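Local structure of toxin 2A (Paenibacillus larvae, 5URP) at residues A[141-146]-A[197-202]; A[167-172]-A[218-223]; A[148-153]-A[190-195]. The protein probably transfers ADP-ribose from NAD+ onto a target protein of the host, acting as a virulence factor of the bacterium. All coordinates share one frame; numbering follows the deposited sequence.

Contact 1: residues A[141-146]-A[197-202]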
loop_
_atom_site.group_PDB
_atom_site.type_symbol
_atom_site.label_atom_id
_atom_site.label_comp_id
_atom_site.label_asym_id
_atom_site.label_seq_id
_atom_site.Cartn_x
_atom_site.Cartn_y
_atom_site.Cartn_z
ATOM N N THR A 141 -1.883 -5.286 -17.003
ATOM C CA THR A 141 -0.877 -4.251 -17.151
ATOM C C THR A 141 -0.170 -4.056 -15.828
ATOM O O THR A 141 -0.664 -4.431 -14.753
ATOM C CB THR A 141 -1.471 -2.930 -17.617
ATOM O OG1 THR A 141 -2.151 -2.290 -16.518
ATOM C CG2 THR A 141 -2.434 -3.165 -18.760
ATOM N N MET A 142 1.027 -3.488 -15.917
ATOM C CA MET A 142 1.795 -3.129 -14.736
ATOM C C MET A 142 1.498 -1.690 -14.346
ATOM O O MET A 142 1.461 -0.815 -15.214
ATOM C CB MET A 142 3.288 -3.313 -15.019
ATOM C CG MET A 142 4.135 -3.437 -13.787
ATOM S SD MET A 142 5.855 -3.437 -14.396
ATOM C CE MET A 142 6.042 -5.165 -14.660
ATOM N N LEU A 143 1.301 -1.448 -13.054
ATOM C CA LEU A 143 1.250 -0.108 -12.482
ATOM C C LEU A 143 2.548 0.165 -11.723
ATOM O O LEU A 143 3.248 -0.760 -11.298
ATOM C CB LEU A 143 0.054 0.076 -11.548
ATOM C CG LEU A 143 -1.358 -0.080 -12.142
ATOM C CD1 LEU A 143 -2.417 0.285 -11.113
ATOM C CD2 LEU A 143 -1.545 0.757 -13.366
ATOM N N LEU A 144 2.896 1.448 -11.621
ATOM C CA LEU A 144 4.117 1.906 -10.960
ATOM C C LEU A 144 3.718 3.004 -9.990
ATOM O O LEU A 144 3.167 4.026 -10.407
ATOM C CB LEU A 144 5.147 2.431 -11.971
ATOM C CG LEU A 144 6.306 3.286 -11.437
ATOM C CD1 LEU A 144 7.178 2.452 -10.577
ATOM C CD2 LEU A 144 7.100 3.901 -12.594
ATOM N N GLU A 145 3.971 2.790 -8.704
ATOM C CA GLU A 145 3.657 3.766 -7.667
ATOM C C GLU A 145 4.910 4.552 -7.305
ATOM O O GLU A 145 5.853 3.994 -6.740
ATOM C CB GLU A 145 3.080 3.064 -6.441
ATOM C CG GLU A 145 2.803 3.985 -5.279
ATOM C CD GLU A 145 1.900 5.152 -5.642
ATOM O OE1 GLU A 145 2.311 6.315 -5.414
ATOM O OE2 GLU A 145 0.784 4.904 -6.147
ATOM N N ARG A 146 4.899 5.855 -7.599
ATOM C CA ARG A 146 6.060 6.694 -7.330
ATOM C C ARG A 146 6.235 7.035 -5.855
ATOM O O ARG A 146 7.367 7.202 -5.408
ATOM C CB ARG A 146 5.970 7.957 -8.177
ATOM C CG ARG A 146 6.040 7.574 -9.672
ATOM C CD ARG A 146 6.281 8.716 -10.633
ATOM N NE ARG A 146 5.962 8.288 -11.996
ATOM C CZ ARG A 146 6.385 8.887 -13.104
ATOM N NH1 ARG A 146 7.180 9.949 -13.039
ATOM N NH2 ARG A 146 6.019 8.403 -14.284
ATOM N N THR A 197 7.391 0.969 -6.441
ATOM C CA THR A 197 6.964 -0.417 -6.528
ATOM C C THR A 197 6.169 -0.641 -7.808
ATOM O O THR A 197 5.297 0.153 -8.176
ATOM C CB THR A 197 6.138 -0.819 -5.296
ATOM O OG1 THR A 197 7.008 -0.993 -4.168
ATOM C CG2 THR A 197 5.384 -2.134 -5.533
ATOM N N LYS A 198 6.489 -1.742 -8.478
ATOM C CA LYS A 198 5.806 -2.202 -9.676
ATOM C C LYS A 198 4.860 -3.318 -9.278
ATOM O O LYS A 198 5.253 -4.226 -8.551
ATOM C CB LYS A 198 6.815 -2.736 -10.705
ATOM C CG LYS A 198 7.667 -1.684 -11.353
ATOM C CD LYS A 198 8.726 -2.361 -12.217
ATOM C CE LYS A 198 9.374 -1.407 -13.206
ATOM N NZ LYS A 198 10.251 -2.103 -14.211
ATOM N N TYR A 199 3.606 -3.239 -9.720
ATOM C CA TYR A 199 2.682 -4.320 -9.434
ATOM C C TYR A 199 1.818 -4.596 -10.653
ATOM O O TYR A 199 1.386 -3.679 -11.357
ATOM C CB TYR A 199 1.850 -4.019 -8.164
ATOM C CG TYR A 199 1.047 -2.740 -8.099
ATOM C CD1 TYR A 199 1.647 -1.514 -7.825
ATOM C CD2 TYR A 199 -0.329 -2.775 -8.214
ATOM C CE1 TYR A 199 0.893 -0.349 -7.719
ATOM C CE2 TYR A 199 -1.089 -1.619 -8.094
ATOM C CZ TYR A 199 -0.474 -0.418 -7.855
ATOM O OH TYR A 199 -1.244 0.710 -7.747
ATOM N N TYR A 200 1.579 -5.873 -10.885
ATOM C CA TYR A 200 0.877 -6.342 -12.062
ATOM C C TYR A 200 -0.555 -6.691 -11.705
ATOM O O TYR A 200 -0.785 -7.431 -10.748
ATOM C CB TYR A 200 1.584 -7.568 -12.640
ATOM C CG TYR A 200 0.914 -8.196 -13.835
ATOM C CD1 TYR A 200 1.084 -7.680 -15.122
ATOM C CD2 TYR A 200 0.152 -9.344 -13.693
ATOM C CE1 TYR A 200 0.467 -8.260 -16.205
ATOM C CE2 TYR A 200 -0.469 -9.932 -14.775
ATOM C CZ TYR A 200 -0.284 -9.395 -16.039
ATOM O OH TYR A 200 -0.866 -9.976 -17.127
ATOM N N ILE A 201 -1.496 -6.197 -12.508
ATOM C CA ILE A 201 -2.924 -6.402 -12.256
ATOM C C ILE A 201 -3.396 -7.691 -12.926
ATOM O O ILE A 201 -3.463 -7.790 -14.157
ATOM C CB ILE A 201 -3.742 -5.196 -12.719
ATOM C CG1 ILE A 201 -3.308 -3.965 -11.902
ATOM C CG2 ILE A 201 -5.245 -5.448 -12.462
ATOM C CD1 ILE A 201 -3.961 -2.681 -12.348
ATOM N N ASP A 202 -3.734 -8.678 -12.099
ATOM C CA ASP A 202 -4.295 -9.944 -12.557
ATOM C C ASP A 202 -5.799 -9.854 -12.816
ATOM O O ASP A 202 -6.299 -10.467 -13.764
ATOM C CB ASP A 202 -4.007 -11.031 -11.521
ATOM C CG ASP A 202 -2.528 -11.330 -11.393
ATOM O OD1 ASP A 202 -1.950 -11.773 -12.404
ATOM O OD2 ASP A 202 -1.948 -11.109 -10.302
HETATM O O HOH W 1 -0.103 3.163 -8.225
#
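Leu-143 and Tyr-199 face each other as an antiparallel hydrogen-bonded pair at the edge of the five-stranded mixed sheet, where the outermost strand 142-145 runs along strand 197-207. Leu-143 N gives its hydrogen to Tyr-199 O at 2.8 Å, and Tyr-199 N returns the bond to Leu-143 O at 3.0 Å. Ile-201 N to Thr-141 O and Glu-145 N to Thr-197 O continue the pairing toward the two ends.

On the face that carries Leu-143 and Tyr-199, the ring meets the leucine through a CH-pi contact: Leu-143 CB lies 4.0 Å from the Tyr-199 ring centroid and 18° off its normal, shifted toward the rim. The ring gets there because Tyr-199 CG sits between its backbone N and carbonyl carbon (chi1 56°), which turns the phenol over the neighbouring strand. Leu-143 CD1 also packs on Ile-201 CD1 at 3.6 Å. The other face, bearing Met-142 and Lys-198, is far more exposed; there the thioether sulfur Met-142 SD rests beside Lys-198 CD at 3.8 Å.

Outside the two segments, Ala-219 of strand 214-221 and Ile-111 of a loop pack on Tyr-199 as well. In the second shell, Gly-147 and Arg-71 position Glu-145, whose OE1 accepts from Gly-147 N and forms a salt bridge with Arg-71. Its remaining carboxylate oxygen turns back to the phenol through a single water, which donates to Glu-145 OE2 at 2.9 Å and stands 2.7 Å from Tyr-199 OH.

Contact 2: residues A[167-172]-A[218-223]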
loop_
_atom_site.group_PDB
_atom_site.type_symbol
_atom_site.label_atom_id
_atom_site.label_comp_id
_atom_site.label_asym_id
_atom_site.label_seq_id
_atom_site.Cartn_x
_atom_site.Cartn_y
_atom_site.Cartn_z
ATOM N N GLU A 167 -5.980 -5.871 -3.394
ATOM C CA GLU A 167 -5.452 -7.052 -2.718
ATOM C C GLU A 167 -4.127 -7.374 -3.415
ATOM O O GLU A 167 -4.121 -7.728 -4.596
ATOM C CB GLU A 167 -6.431 -8.218 -2.801
ATOM C CG GLU A 167 -5.943 -9.506 -2.192
ATOM C CD GLU A 167 -7.035 -10.574 -2.090
ATOM O OE1 GLU A 167 -8.206 -10.232 -1.796
ATOM O OE2 GLU A 167 -6.710 -11.757 -2.269
ATOM N N LEU A 168 -3.018 -7.235 -2.698
ATOM C CA LEU A 168 -1.692 -7.269 -3.315
ATOM C C LEU A 168 -0.887 -8.422 -2.749
ATOM O O LEU A 168 -0.749 -8.552 -1.536
ATOM C CB LEU A 168 -0.995 -5.930 -3.055
ATOM C CG LEU A 168 0.371 -5.705 -3.627
ATOM C CD1 LEU A 168 0.226 -5.551 -5.124
ATOM C CD2 LEU A 168 0.940 -4.452 -3.003
ATOM N N LYS A 169 -0.315 -9.253 -3.625
ATOM C CA LYS A 169 0.524 -10.349 -3.174
ATOM C C LYS A 169 1.970 -9.881 -3.212
ATOM O O LYS A 169 2.404 -9.334 -4.225
ATOM C CB LYS A 169 0.344 -11.577 -4.067
ATOM C CG LYS A 169 -1.087 -12.078 -4.128
ATOM C CD LYS A 169 -1.283 -13.125 -5.209
ATOM C CE LYS A 169 -2.730 -13.579 -5.296
ATOM N NZ LYS A 169 -2.973 -14.471 -6.463
ATOM N N ILE A 170 2.688 -10.039 -2.106
ATOM C CA ILE A 170 4.103 -9.676 -2.018
ATOM C C ILE A 170 4.892 -10.980 -1.967
ATOM O O ILE A 170 4.647 -11.797 -1.073
ATOM C CB ILE A 170 4.440 -8.830 -0.775
ATOM C CG1 ILE A 170 3.545 -7.619 -0.619
ATOM C CG2 ILE A 170 5.872 -8.322 -0.863
ATOM C CD1 ILE A 170 3.710 -6.997 0.750
ATOM N N PRO A 171 5.855 -11.206 -2.864
ATOM C CA PRO A 171 6.564 -12.488 -2.867
ATOM C C PRO A 171 7.579 -12.617 -1.744
ATOM O O PRO A 171 8.155 -11.637 -1.269
ATOM C CB PRO A 171 7.277 -12.490 -4.224
ATOM C CG PRO A 171 7.445 -11.050 -4.584
ATOM C CD PRO A 171 6.193 -10.368 -4.030
ATOM N N LYS A 172 7.816 -13.862 -1.338
ATOM C CA LYS A 172 8.879 -14.137 -0.389
ATOM C C LYS A 172 10.174 -13.528 -0.914
ATOM O O LYS A 172 10.443 -13.561 -2.119
ATOM C CB LYS A 172 9.033 -15.652 -0.185
ATOM C CG LYS A 172 10.300 -16.083 0.595
ATOM C CD LYS A 172 10.355 -17.587 0.721
ATOM C CE LYS A 172 11.539 -18.025 1.568
ATOM N NZ LYS A 172 11.258 -19.360 2.121
ATOM N N GLU A 218 -6.902 -7.109 -7.975
ATOM C CA GLU A 218 -6.045 -8.175 -7.469
ATOM C C GLU A 218 -4.734 -8.071 -8.234
ATOM O O GLU A 218 -4.743 -8.098 -9.462
ATOM C CB GLU A 218 -6.702 -9.549 -7.626
ATOM C CG GLU A 218 -7.912 -9.641 -6.718
ATOM C CD GLU A 218 -8.856 -10.780 -7.012
ATOM O OE1 GLU A 218 -8.509 -11.679 -7.787
ATOM O OE2 GLU A 218 -9.964 -10.772 -6.416
ATOM N N ALA A 219 -3.639 -7.913 -7.505
ATOM C CA ALA A 219 -2.353 -7.609 -8.129
ATOM C C ALA A 219 -1.223 -8.316 -7.395
ATOM O O ALA A 219 -1.373 -8.786 -6.265
ATOM C CB ALA A 219 -2.076 -6.112 -8.142
ATOM N N ARG A 220 -0.075 -8.369 -8.076
ATOM C CA ARG A 220 1.153 -8.979 -7.585
ATOM C C ARG A 220 2.278 -7.960 -7.635
ATOM O O ARG A 220 2.505 -7.362 -8.689
ATOM C CB ARG A 220 1.613 -10.141 -8.474
ATOM C CG ARG A 220 0.826 -11.396 -8.470
ATOM C CD ARG A 220 1.510 -12.343 -9.484
ATOM N NE ARG A 220 0.937 -12.232 -10.829
ATOM C CZ ARG A 220 1.567 -12.535 -11.964
ATOM N NH1 ARG A 220 2.821 -12.971 -11.971
ATOM N NH2 ARG A 220 0.927 -12.409 -13.123
ATOM N N VAL A 221 3.022 -7.831 -6.534
ATOM C CA VAL A 221 4.280 -7.106 -6.564
ATOM C C VAL A 221 5.291 -7.933 -7.331
ATOM O O VAL A 221 5.423 -9.148 -7.122
ATOM C CB VAL A 221 4.798 -6.814 -5.147
ATOM C CG1 VAL A 221 6.197 -6.152 -5.205
ATOM C CG2 VAL A 221 3.840 -5.942 -4.398
ATOM N N LEU A 222 6.012 -7.276 -8.216
ATOM C CA LEU A 222 7.120 -7.879 -8.915
ATOM C C LEU A 222 8.394 -7.434 -8.203
ATOM O O LEU A 222 8.678 -6.233 -8.115
ATOM C CB LEU A 222 7.118 -7.473 -10.384
ATOM C CG LEU A 222 5.777 -7.754 -11.093
ATOM C CD1 LEU A 222 6.004 -7.389 -12.478
ATOM C CD2 LEU A 222 5.313 -9.217 -11.030
ATOM N N SER A 223 9.170 -8.402 -7.728
ATOM C CA SER A 223 10.330 -8.082 -6.882
ATOM C C SER A 223 11.629 -8.612 -7.499
ATOM O O SER A 223 11.580 -9.416 -8.430
ATOM C CB SER A 223 10.153 -8.659 -5.476
ATOM O OG SER A 223 11.284 -8.380 -4.670
#
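Strands 167-170 and 218-221 run parallel at the centre of the five-stranded mixed sheet, their axes 4.5 Å apart at closest approach and their directions 25° from each other. Ala-219 bonds the residues on either side of its partner Leu-168: its N donates to Glu-167 O and its O accepts from Lys-169 N at 2.9 Å.

On the buried face, Leu-168 and Ala-219 are partners in register, with Leu-168 CD1 3.8 Å from Ala-219 CB. The leucine also leans along the sheet: its CG is anti to the backbone N (chi1 -178°), and the branch end crosses to Val-221, where Leu-168 CD2 meets Val-221 CG2 at 3.5 Å. Tyr-199 and Leu-193 add to the packing around Leu-168.

On the opposite, charged face Glu-167 and Glu-218 stand side by side, and Lys-216 forms salt bridges with both, which should offset the repulsion between their carboxylates. Arg-220 is instead paired with Asp-202 of the next strand.

Beyond the last backbone bond, from Val-221 N to Lys-169 O at 2.8 Å, Pro-171 packs on Val-221, the two side chains crossing at about a right angle, and Pro-171 CG abuts Ser-223 CB at 3.7 Å.

Contact 3: residues A[148-153]-A[190-195]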
loop_
_atom_site.group_PDB
_atom_site.type_symbol
_atom_site.label_atom_id
_atom_site.label_comp_id
_atom_site.label_asym_id
_atom_site.label_seq_id
_atom_site.Cartn_x
_atom_site.Cartn_y
_atom_site.Cartn_z
ATOM N N TYR A 148 5.768 6.042 -1.644
ATOM C CA TYR A 148 5.762 4.786 -0.913
ATOM C C TYR A 148 4.370 4.152 -0.961
ATOM O O TYR A 148 3.352 4.825 -1.135
ATOM C CB TYR A 148 6.209 5.001 0.538
ATOM C CG TYR A 148 7.620 5.511 0.640
ATOM C CD1 TYR A 148 8.720 4.640 0.544
ATOM C CD2 TYR A 148 7.865 6.862 0.767
ATOM C CE1 TYR A 148 10.018 5.134 0.619
ATOM C CE2 TYR A 148 9.142 7.368 0.828
ATOM C CZ TYR A 148 10.219 6.506 0.749
ATOM O OH TYR A 148 11.446 7.076 0.815
ATOM N N LEU A 149 4.331 2.848 -0.800
ATOM C CA LEU A 149 3.089 2.093 -0.897
ATOM C C LEU A 149 2.754 1.542 0.482
ATOM O O LEU A 149 3.297 0.525 0.920
ATOM C CB LEU A 149 3.224 0.999 -1.952
ATOM C CG LEU A 149 1.955 0.274 -2.366
ATOM C CD1 LEU A 149 0.892 1.236 -2.863
ATOM C CD2 LEU A 149 2.300 -0.745 -3.462
ATOM N N SER A 150 1.836 2.237 1.167
ATOM C CA SER A 150 1.341 1.824 2.467
ATOM C C SER A 150 0.192 0.843 2.269
ATOM O O SER A 150 -0.772 1.144 1.550
ATOM C CB SER A 150 0.847 3.039 3.268
ATOM O OG SER A 150 1.904 3.908 3.642
ATOM N N THR A 151 0.284 -0.308 2.926
ATOM C CA THR A 151 -0.701 -1.371 2.837
ATOM C C THR A 151 -0.909 -1.907 4.245
ATOM O O THR A 151 -0.231 -1.483 5.181
ATOM C CB THR A 151 -0.229 -2.505 1.920
ATOM O OG1 THR A 151 0.820 -3.227 2.560
ATOM C CG2 THR A 151 0.255 -1.960 0.588
ATOM N N SER A 152 -1.869 -2.815 4.411
ATOM C CA SER A 152 -2.153 -3.422 5.707
ATOM C C SER A 152 -2.186 -4.938 5.603
ATOM O O SER A 152 -2.635 -5.512 4.599
ATOM C CB SER A 152 -3.521 -2.936 6.271
ATOM O OG SER A 152 -3.784 -3.521 7.544
ATOM N N LEU A 153 -1.773 -5.598 6.688
ATOM C CA LEU A 153 -1.884 -7.051 6.765
ATOM C C LEU A 153 -3.326 -7.524 6.834
ATOM O O LEU A 153 -3.602 -8.702 6.586
ATOM C CB LEU A 153 -1.138 -7.586 7.983
ATOM C CG LEU A 153 0.376 -7.570 7.962
ATOM C CD1 LEU A 153 0.872 -8.110 9.301
ATOM C CD2 LEU A 153 0.897 -8.424 6.814
ATOM N N GLU A 190 0.310 -1.794 9.388
ATOM C CA GLU A 190 0.834 -1.343 8.103
ATOM C C GLU A 190 2.092 -2.109 7.685
ATOM O O GLU A 190 3.035 -2.263 8.471
ATOM C CB GLU A 190 1.147 0.147 8.143
ATOM C CG GLU A 190 1.723 0.664 6.838
ATOM C CD GLU A 190 1.924 2.167 6.765
ATOM O OE1 GLU A 190 1.362 2.931 7.587
ATOM O OE2 GLU A 190 2.663 2.587 5.852
ATOM N N MET A 191 2.082 -2.558 6.439
ATOM C CA MET A 191 3.266 -3.053 5.737
ATOM C C MET A 191 3.645 -1.965 4.738
ATOM O O MET A 191 2.848 -1.615 3.856
ATOM C CB MET A 191 2.996 -4.377 5.020
ATOM C CG MET A 191 2.672 -5.533 5.899
ATOM S SD MET A 191 4.062 -6.096 6.897
ATOM C CE MET A 191 5.215 -6.559 5.638
ATOM N N LEU A 192 4.858 -1.438 4.861
ATOM C CA LEU A 192 5.299 -0.331 4.033
ATOM C C LEU A 192 6.212 -0.878 2.951
ATOM O O LEU A 192 7.200 -1.544 3.267
ATOM C CB LEU A 192 6.026 0.698 4.884
ATOM C CG LEU A 192 6.542 1.952 4.190
ATOM C CD1 LEU A 192 5.447 2.681 3.455
ATOM C CD2 LEU A 192 7.225 2.880 5.187
ATOM N N LEU A 193 5.874 -0.610 1.706
ATOM C CA LEU A 193 6.684 -1.090 0.586
ATOM C C LEU A 193 7.475 0.075 0.002
ATOM O O LEU A 193 7.067 1.242 0.086
ATOM C CB LEU A 193 5.812 -1.717 -0.508
ATOM C CG LEU A 193 5.264 -3.141 -0.377
ATOM C CD1 LEU A 193 4.005 -3.253 -1.232
ATOM C CD2 LEU A 193 6.181 -4.217 -0.835
ATOM N N PRO A 194 8.615 -0.216 -0.622
ATOM C CA PRO A 194 9.457 0.831 -1.191
ATOM C C PRO A 194 8.728 1.681 -2.206
ATOM O O PRO A 194 7.756 1.246 -2.829
ATOM C CB PRO A 194 10.582 0.035 -1.884
ATOM C CG PRO A 194 10.608 -1.281 -1.199
ATOM C CD PRO A 194 9.219 -1.556 -0.723
ATOM N N ARG A 195 9.202 2.912 -2.359
ATOM C CA ARG A 195 8.747 3.726 -3.470
ATOM C C ARG A 195 9.162 3.089 -4.800
ATOM O O ARG A 195 10.059 2.255 -4.857
ATOM C CB ARG A 195 9.294 5.145 -3.336
ATOM C CG ARG A 195 10.765 5.331 -3.634
ATOM C CD ARG A 195 11.210 6.730 -3.227
ATOM N NE ARG A 195 12.640 6.920 -3.395
ATOM C CZ ARG A 195 13.226 7.368 -4.495
ATOM N NH1 ARG A 195 12.523 7.676 -5.583
ATOM N NH2 ARG A 195 14.540 7.504 -4.507
#
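The Ser-Thr-Ser motif of the R-S-E class of ADP-ribosyltransferase toxins fits residues 150-152, and the Gln-x-Glu motif fits Gln-188 to Glu-190; in relatives the latter carries the catalytic glutamate. Arg-105, probably the signature arginine, bonds Ser-150 O. Here the two motifs are joined in a small antiparallel sheet. Ser-150 OG donates to Glu-190 OE2 at 2.7 Å, from above the carboxylate plane, 49° out of it. The Glu-190 chain gets there fully extended, with CG anti to its backbone N (chi1 179°).

Thr-151 grips Met-191 O twice: its backbone N at 3.0 Å and its OG1 at 2.9 Å, arriving from opposite faces of the carbonyl plane. Leu-149 CD2 lies 3.8 Å from Leu-193 CD1. Just before strand 149-152 and just after strand 190-193, Arg-195 CB lies over one face of the Tyr-148 ring in a CH-pi contact, 4.1 Å from its centroid and 18° off the normal, while Asp-89 binds both Tyr-148 OH and Arg-195 NE.

Glu-190 OE1 bonds a glycerol, probably from the crystallisation liquor. Ser-150 OG, itself bonded to Tyr-59 OH, holds the other carboxylate oxygen, which is consistent with a Glu-190 pre-oriented toward a probable substrate pocket.

Overall arrangement
Contacts 1 and 2 share one sheet, in which strands 197-207 and 214-221 are neighbours; the centres of the two contacts lie about 9 Å apart. Tyr-200 N and Arg-220 O, 2.8 Å apart, form a probable hydrogen bond between them. Contact 3 belongs to the smaller three-stranded sheet and is nested along the chain within the loop that contact 1 closes; its centre is about 14 Å from that of contact 1 and 12 Å from that of contact 2. The sheets meet through hydrophobic side chains, as where Leu-168 CD2 touches Leu-193 CD1 at 3.7 Å. Ser-150 and Glu-190 of contact 3 probably belong to the active site; Arg-105 of the larger sheet reaches Ser-150 O, so both sheets probably share it.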